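Local coordinates for mandelate racemase/muconate lactonizing protein (Paenibacillus sp., PDB 3V5C) that probably dehydrates galacturonate as a magnesium-dependent lyase with the enolase fold, at residues 86-97 / 286-296. The protein carries 1 engineered substitution. Numbering follows the deposited sequence.
Sequences RLREAYRLQLEY and IIWPGFTHWME
The carboxylate of E96 faces the first turn of helix 291-303 and takes up its leading amides. OE1 accepts from F291 N at 2.8 Å, and OE2 from T292 N at 2.8 Å; both donors come from above the carboxylate plane. OE2 also receives the hydroxyl of T292, nearly in line with its C-O bond. One water joins OE1 to I287 O; another joins OE2 to P289 O and accepts from H293 N. This buried acid is well suited to amides left without acceptors at a helix start, and the helix dipole would probably favour the negative charge of E96. With CG between the backbone N and the carbonyl carbon (chi1 66°), its extended chain carries the carboxylate to these amides. G290, the N-cap, suits its positive phi, and a beta carbon there would collide with E96 OE1. In the enolase fold, helix 92-107 belongs to the N-terminal capping domain and helix 291-303 to the barrel, between strands 281-282 and 307-308; here their first turns meet at 90°. R92 has N-H groups enough for several acceptors: NE and NH2 both grip L87 O in the guanidinium plane, NE at 2.8 Å, NH2 also reaches E296 OE2 at 2.8 Å in a salt bridge, and NH1 donates to two waters, one shared with E89 OE1 and H293 ND1. A leucine in place of R92 would probably leave L87 O without either donor and E296 OE2 with the weak bond from R86 NH1, which also pairs with D82. T292 CG2 covers one guanidinium face, so this threonine uses both branches. Y97 supplies both a hydroxyl for I286 O (2.7 Å) and a ring whose CZ packs on F291 CB at 3.5 Å. L93 offers apolar methyls, setting CD1 against the W288 ring edge, 3.8 Å from W288 CD1.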
loop_
_atom_site.group_PDB
_atom_site.type_symbol
_atom_site.label_atom_id
_atom_site.label_comp_id
_atom_site.label_asym_id
_atom_site.label_seq_id
_atom_site.Cartn_x
_atom_site.Cartn_y
_atom_site.Cartn_z
ATOM N N ARG A 86 -7.606 18.536 -10.518
ATOM C CA ARG A 86 -7.792 17.212 -9.946
ATOM C C ARG A 86 -8.552 16.297 -10.897
ATOM O O ARG A 86 -9.564 16.684 -11.487
ATOM C CB ARG A 86 -8.520 17.305 -8.600
ATOM C CG ARG A 86 -7.722 18.038 -7.526
ATOM C CD ARG A 86 -8.471 18.098 -6.200
ATOM N NE ARG A 86 -9.624 18.997 -6.235
ATOM C CZ ARG A 86 -10.849 18.634 -6.605
ATOM N NH1 ARG A 86 -11.089 17.386 -6.986
ATOM N NH2 ARG A 86 -11.837 19.517 -6.601
ATOM N N LEU A 87 -8.061 15.077 -11.038
ATOM C CA LEU A 87 -8.734 14.097 -11.875
ATOM C C LEU A 87 -10.131 13.852 -11.347
ATOM O O LEU A 87 -10.316 13.569 -10.151
ATOM C CB LEU A 87 -7.948 12.795 -11.893
ATOM C CG LEU A 87 -8.505 11.760 -12.846
ATOM C CD1 LEU A 87 -8.277 12.217 -14.285
ATOM C CD2 LEU A 87 -7.799 10.441 -12.610
ATOM N N ARG A 88 -11.124 13.965 -12.227
ATOM C CA ARG A 88 -12.507 13.797 -11.804
ATOM C C ARG A 88 -12.759 12.401 -11.239
ATOM O O ARG A 88 -12.279 11.394 -11.770
ATOM C CB ARG A 88 -13.492 14.092 -12.940
ATOM C CG ARG A 88 -13.565 15.562 -13.316
ATOM C CD ARG A 88 -14.392 15.732 -14.562
ATOM N NE ARG A 88 -14.247 17.064 -15.131
ATOM C CZ ARG A 88 -15.082 18.065 -14.901
ATOM N NH1 ARG A 88 -16.124 17.883 -14.101
ATOM N NH2 ARG A 88 -14.875 19.247 -15.469
ATOM N N GLU A 89 -13.529 12.390 -10.156
ATOM C CA GLU A 89 -13.933 11.190 -9.438
ATOM C C GLU A 89 -14.320 10.036 -10.362
ATOM O O GLU A 89 -13.928 8.887 -10.144
ATOM C CB GLU A 89 -15.123 11.535 -8.530
ATOM C CG GLU A 89 -15.662 10.368 -7.772
ATOM C CD GLU A 89 -14.792 10.007 -6.590
ATOM O OE1 GLU A 89 -13.904 10.819 -6.230
ATOM O OE2 GLU A 89 -15.005 8.914 -6.020
ATOM N N ALA A 90 -15.081 10.350 -11.399
ATOM C CA ALA A 90 -15.606 9.326 -12.302
ATOM C C ALA A 90 -14.533 8.524 -13.040
ATOM O O ALA A 90 -14.818 7.439 -13.546
ATOM C CB ALA A 90 -16.574 9.956 -13.306
ATOM N N TYR A 91 -13.310 9.045 -13.089
ATOM C CA TYR A 91 -12.243 8.419 -13.880
ATOM C C TYR A 91 -11.128 7.804 -13.042
ATOM O O TYR A 91 -10.205 7.174 -13.581
ATOM C CB TYR A 91 -11.593 9.436 -14.827
ATOM C CG TYR A 91 -12.541 10.110 -15.788
ATOM C CD1 TYR A 91 -13.043 9.424 -16.889
ATOM C CD2 TYR A 91 -12.914 11.427 -15.610
ATOM C CE1 TYR A 91 -13.908 10.036 -17.781
ATOM C CE2 TYR A 91 -13.784 12.047 -16.495
ATOM C CZ TYR A 91 -14.273 11.343 -17.580
ATOM O OH TYR A 91 -15.141 11.947 -18.472
ATOM N N ARG A 92 -11.189 8.005 -11.730
ATOM C CA ARG A 92 -10.036 7.708 -10.878
ATOM C C ARG A 92 -9.643 6.234 -10.836
ATOM O O ARG A 92 -8.522 5.885 -11.200
ATOM C CB ARG A 92 -10.283 8.225 -9.464
ATOM C CG ARG A 92 -10.302 9.736 -9.404
ATOM C CD ARG A 92 -10.604 10.261 -8.014
ATOM N NE ARG A 92 -10.598 11.719 -8.038
ATOM C CZ ARG A 92 -10.602 12.486 -6.958
ATOM N NH1 ARG A 92 -10.640 11.937 -5.743
ATOM N NH2 ARG A 92 -10.588 13.812 -7.090
ATOM N N LEU A 93 -10.556 5.375 -10.396
ATOM C CA LEU A 93 -10.220 3.961 -10.224
ATOM C C LEU A 93 -9.832 3.309 -11.557
ATOM O O LEU A 93 -8.961 2.432 -11.603
ATOM C CB LEU A 93 -11.377 3.196 -9.594
ATOM C CG LEU A 93 -11.894 3.739 -8.261
ATOM C CD1 LEU A 93 -13.124 2.959 -7.810
ATOM C CD2 LEU A 93 -10.770 3.743 -7.194
ATOM N N GLN A 94 -10.477 3.751 -12.630
ATOM C CA GLN A 94 -10.311 3.141 -13.938
ATOM C C GLN A 94 -9.052 3.629 -14.645
ATOM O O GLN A 94 -8.371 2.852 -15.309
ATOM C CB GLN A 94 -11.515 3.480 -14.816
ATOM C CG GLN A 94 -12.835 2.886 -14.340
ATOM C CD GLN A 94 -13.540 3.728 -13.281
ATOM O OE1 GLN A 94 -13.089 4.822 -12.913
ATOM N NE2 GLN A 94 -14.657 3.209 -12.781
ATOM N N LEU A 95 -8.733 4.915 -14.491
ATOM C CA LEU A 95 -7.710 5.499 -15.350
ATOM C C LEU A 95 -6.651 6.393 -14.709
ATOM O O LEU A 95 -5.747 6.853 -15.412
ATOM C CB LEU A 95 -8.385 6.283 -16.498
ATOM C CG LEU A 95 -9.185 5.510 -17.540
ATOM C CD1 LEU A 95 -9.820 6.525 -18.520
ATOM C CD2 LEU A 95 -8.305 4.507 -18.255
ATOM N N GLU A 96 -6.710 6.634 -13.408
ATOM C CA GLU A 96 -5.761 7.591 -12.834
ATOM C C GLU A 96 -4.327 7.121 -13.050
ATOM O O GLU A 96 -3.432 7.921 -13.317
ATOM C CB GLU A 96 -5.996 7.854 -11.348
ATOM C CG GLU A 96 -5.764 6.669 -10.423
ATOM C CD GLU A 96 -6.165 6.994 -8.997
ATOM O OE1 GLU A 96 -6.242 6.053 -8.204
ATOM O OE2 GLU A 96 -6.392 8.186 -8.687
ATOM N N TYR A 97 -4.096 5.823 -12.914
ATOM C CA TYR A 97 -2.729 5.354 -13.022
ATOM C C TYR A 97 -2.199 5.404 -14.456
ATOM O O TYR A 97 -1.150 5.988 -14.697
ATOM C CB TYR A 97 -2.531 3.983 -12.336
ATOM C CG TYR A 97 -2.531 4.087 -10.819
ATOM C CD1 TYR A 97 -1.517 4.781 -10.158
ATOM C CD2 TYR A 97 -3.545 3.523 -10.039
ATOM C CE1 TYR A 97 -1.474 4.908 -8.789
ATOM C CE2 TYR A 97 -3.501 3.635 -8.641
ATOM C CZ TYR A 97 -2.464 4.350 -8.032
ATOM O OH TYR A 97 -2.382 4.479 -6.660
ATOM N N ILE A 286 -4.154 2.033 -1.498
ATOM C CA ILE A 286 -3.524 2.806 -2.575
ATOM C C ILE A 286 -4.219 2.655 -3.936
ATOM O O ILE A 286 -4.048 3.499 -4.824
ATOM C CB ILE A 286 -2.024 2.446 -2.664
ATOM C CG1 ILE A 286 -1.286 3.367 -3.624
ATOM C CG2 ILE A 286 -1.847 0.983 -3.092
ATOM C CD1 ILE A 286 -1.296 4.820 -3.218
ATOM N N ILE A 287 -4.984 1.581 -4.109
ATOM C CA ILE A 287 -5.744 1.341 -5.335
ATOM C C ILE A 287 -7.203 1.808 -5.166
ATOM O O ILE A 287 -7.762 2.478 -6.038
ATOM C CB ILE A 287 -5.742 -0.146 -5.732
ATOM C CG1 ILE A 287 -4.323 -0.720 -5.775
ATOM C CG2 ILE A 287 -6.446 -0.352 -7.082
ATOM C CD1 ILE A 287 -3.415 -0.051 -6.774
ATOM N N TRP A 288 -7.820 1.443 -4.044
ATOM C CA TRP A 288 -9.181 1.883 -3.737
ATOM C C TRP A 288 -9.190 2.431 -2.310
ATOM O O TRP A 288 -9.091 1.660 -1.358
ATOM C CB TRP A 288 -10.161 0.715 -3.870
ATOM C CG TRP A 288 -11.553 1.066 -3.476
ATOM C CD1 TRP A 288 -12.484 1.711 -4.244
ATOM C CD2 TRP A 288 -12.178 0.825 -2.203
ATOM N NE1 TRP A 288 -13.656 1.864 -3.535
ATOM C CE2 TRP A 288 -13.491 1.337 -2.279
ATOM C CE3 TRP A 288 -11.755 0.221 -1.008
ATOM C CZ2 TRP A 288 -14.387 1.264 -1.206
ATOM C CZ3 TRP A 288 -12.648 0.149 0.057
ATOM C CH2 TRP A 288 -13.946 0.670 -0.050
ATOM N N PRO A 289 -9.340 3.752 -2.143
ATOM C CA PRO A 289 -9.859 4.746 -3.088
ATOM C C PRO A 289 -8.860 5.314 -4.097
ATOM O O PRO A 289 -9.294 6.044 -4.993
ATOM C CB PRO A 289 -10.333 5.867 -2.170
ATOM C CG PRO A 289 -9.352 5.815 -1.023
ATOM C CD PRO A 289 -9.137 4.336 -0.801
ATOM N N GLY A 290 -7.572 5.007 -3.974
ATOM C CA GLY A 290 -6.649 5.418 -5.021
ATOM C C GLY A 290 -5.751 6.621 -4.789
ATOM O O GLY A 290 -5.743 7.246 -3.721
ATOM N N PHE A 291 -4.972 6.909 -5.828
ATOM C CA PHE A 291 -3.886 7.880 -5.801
ATOM C C PHE A 291 -4.391 9.324 -5.703
ATOM O O PHE A 291 -3.924 10.090 -4.859
ATOM C CB PHE A 291 -3.036 7.711 -7.072
ATOM C CG PHE A 291 -1.672 8.382 -6.998
ATOM C CD1 PHE A 291 -0.552 7.669 -6.593
ATOM C CD2 PHE A 291 -1.514 9.720 -7.355
ATOM C CE1 PHE A 291 0.694 8.271 -6.523
ATOM C CE2 PHE A 291 -0.256 10.335 -7.302
ATOM C CZ PHE A 291 0.851 9.603 -6.874
ATOM N N THR A 292 -5.306 9.694 -6.596
ATOM C CA THR A 292 -5.860 11.047 -6.624
ATOM C C THR A 292 -6.585 11.352 -5.313
ATOM O O THR A 292 -6.419 12.432 -4.719
ATOM C CB THR A 292 -6.802 11.215 -7.830
ATOM O OG1 THR A 292 -6.047 10.970 -9.020
ATOM C CG2 THR A 292 -7.347 12.641 -7.876
ATOM N N HIS A 293 -7.334 10.369 -4.837
ATOM C CA HIS A 293 -8.012 10.484 -3.552
ATOM C C HIS A 293 -6.983 10.708 -2.438
ATOM O O HIS A 293 -7.146 11.564 -1.551
ATOM C CB HIS A 293 -8.823 9.218 -3.280
ATOM C CG HIS A 293 -9.587 9.268 -2.000
ATOM N ND1 HIS A 293 -10.938 9.539 -1.951
ATOM C CD2 HIS A 293 -9.194 9.067 -0.718
ATOM C CE1 HIS A 293 -11.344 9.509 -0.694
ATOM N NE2 HIS A 293 -10.307 9.228 0.073
ATOM N N TRP A 294 -5.903 9.931 -2.478
ATOM C CA TRP A 294 -4.859 10.032 -1.464
ATOM C C TRP A 294 -4.121 11.373 -1.487
ATOM O O TRP A 294 -3.708 11.867 -0.445
ATOM C CB TRP A 294 -3.874 8.861 -1.587
ATOM C CG TRP A 294 -4.076 7.813 -0.537
ATOM C CD1 TRP A 294 -4.494 6.532 -0.734
ATOM C CD2 TRP A 294 -3.852 7.965 0.867
ATOM N NE1 TRP A 294 -4.549 5.862 0.482
ATOM C CE2 TRP A 294 -4.156 6.720 1.476
ATOM C CE3 TRP A 294 -3.423 9.028 1.677
ATOM C CZ2 TRP A 294 -4.059 6.517 2.851
ATOM C CZ3 TRP A 294 -3.316 8.817 3.059
ATOM C CH2 TRP A 294 -3.624 7.567 3.624
ATOM N N MET A 295 -3.964 11.979 -2.662
ATOM C CA MET A 295 -3.383 13.320 -2.682
ATOM C C MET A 295 -4.222 14.301 -1.842
ATOM O O MET A 295 -3.684 15.073 -1.023
ATOM C CB MET A 295 -3.256 13.816 -4.120
ATOM C CG MET A 295 -2.142 13.092 -4.866
ATOM S SD MET A 295 -2.116 13.434 -6.649
ATOM C CE MET A 295 -2.265 15.219 -6.674
ATOM N N GLU A 296 -5.532 14.258 -2.032
ATOM C CA GLU A 296 -6.434 15.147 -1.299
ATOM C C GLU A 296 -6.507 14.763 0.173
ATOM O O GLU A 296 -6.416 15.613 1.067
ATOM C CB GLU A 296 -7.832 15.143 -1.925
ATOM C CG GLU A 296 -7.876 15.726 -3.327
ATOM C CD GLU A 296 -9.259 15.682 -3.944
ATOM O OE1 GLU A 296 -10.253 15.930 -3.224
ATOM O OE2 GLU A 296 -9.344 15.394 -5.157
HETATM O O HOH W 1 -5.189 13.267 -10.397
HETATM O O HOH W 2 -11.971 9.643 -4.797
HETATM O O HOH W 3 -11.043 13.346 -3.134
HETATM O O HOH W 4 -12.170 15.791 -5.242
HETATM O O HOH W 5 -8.182 8.173 -6.455
HETATM O O HOH W 6 -6.914 3.441 -8.416
#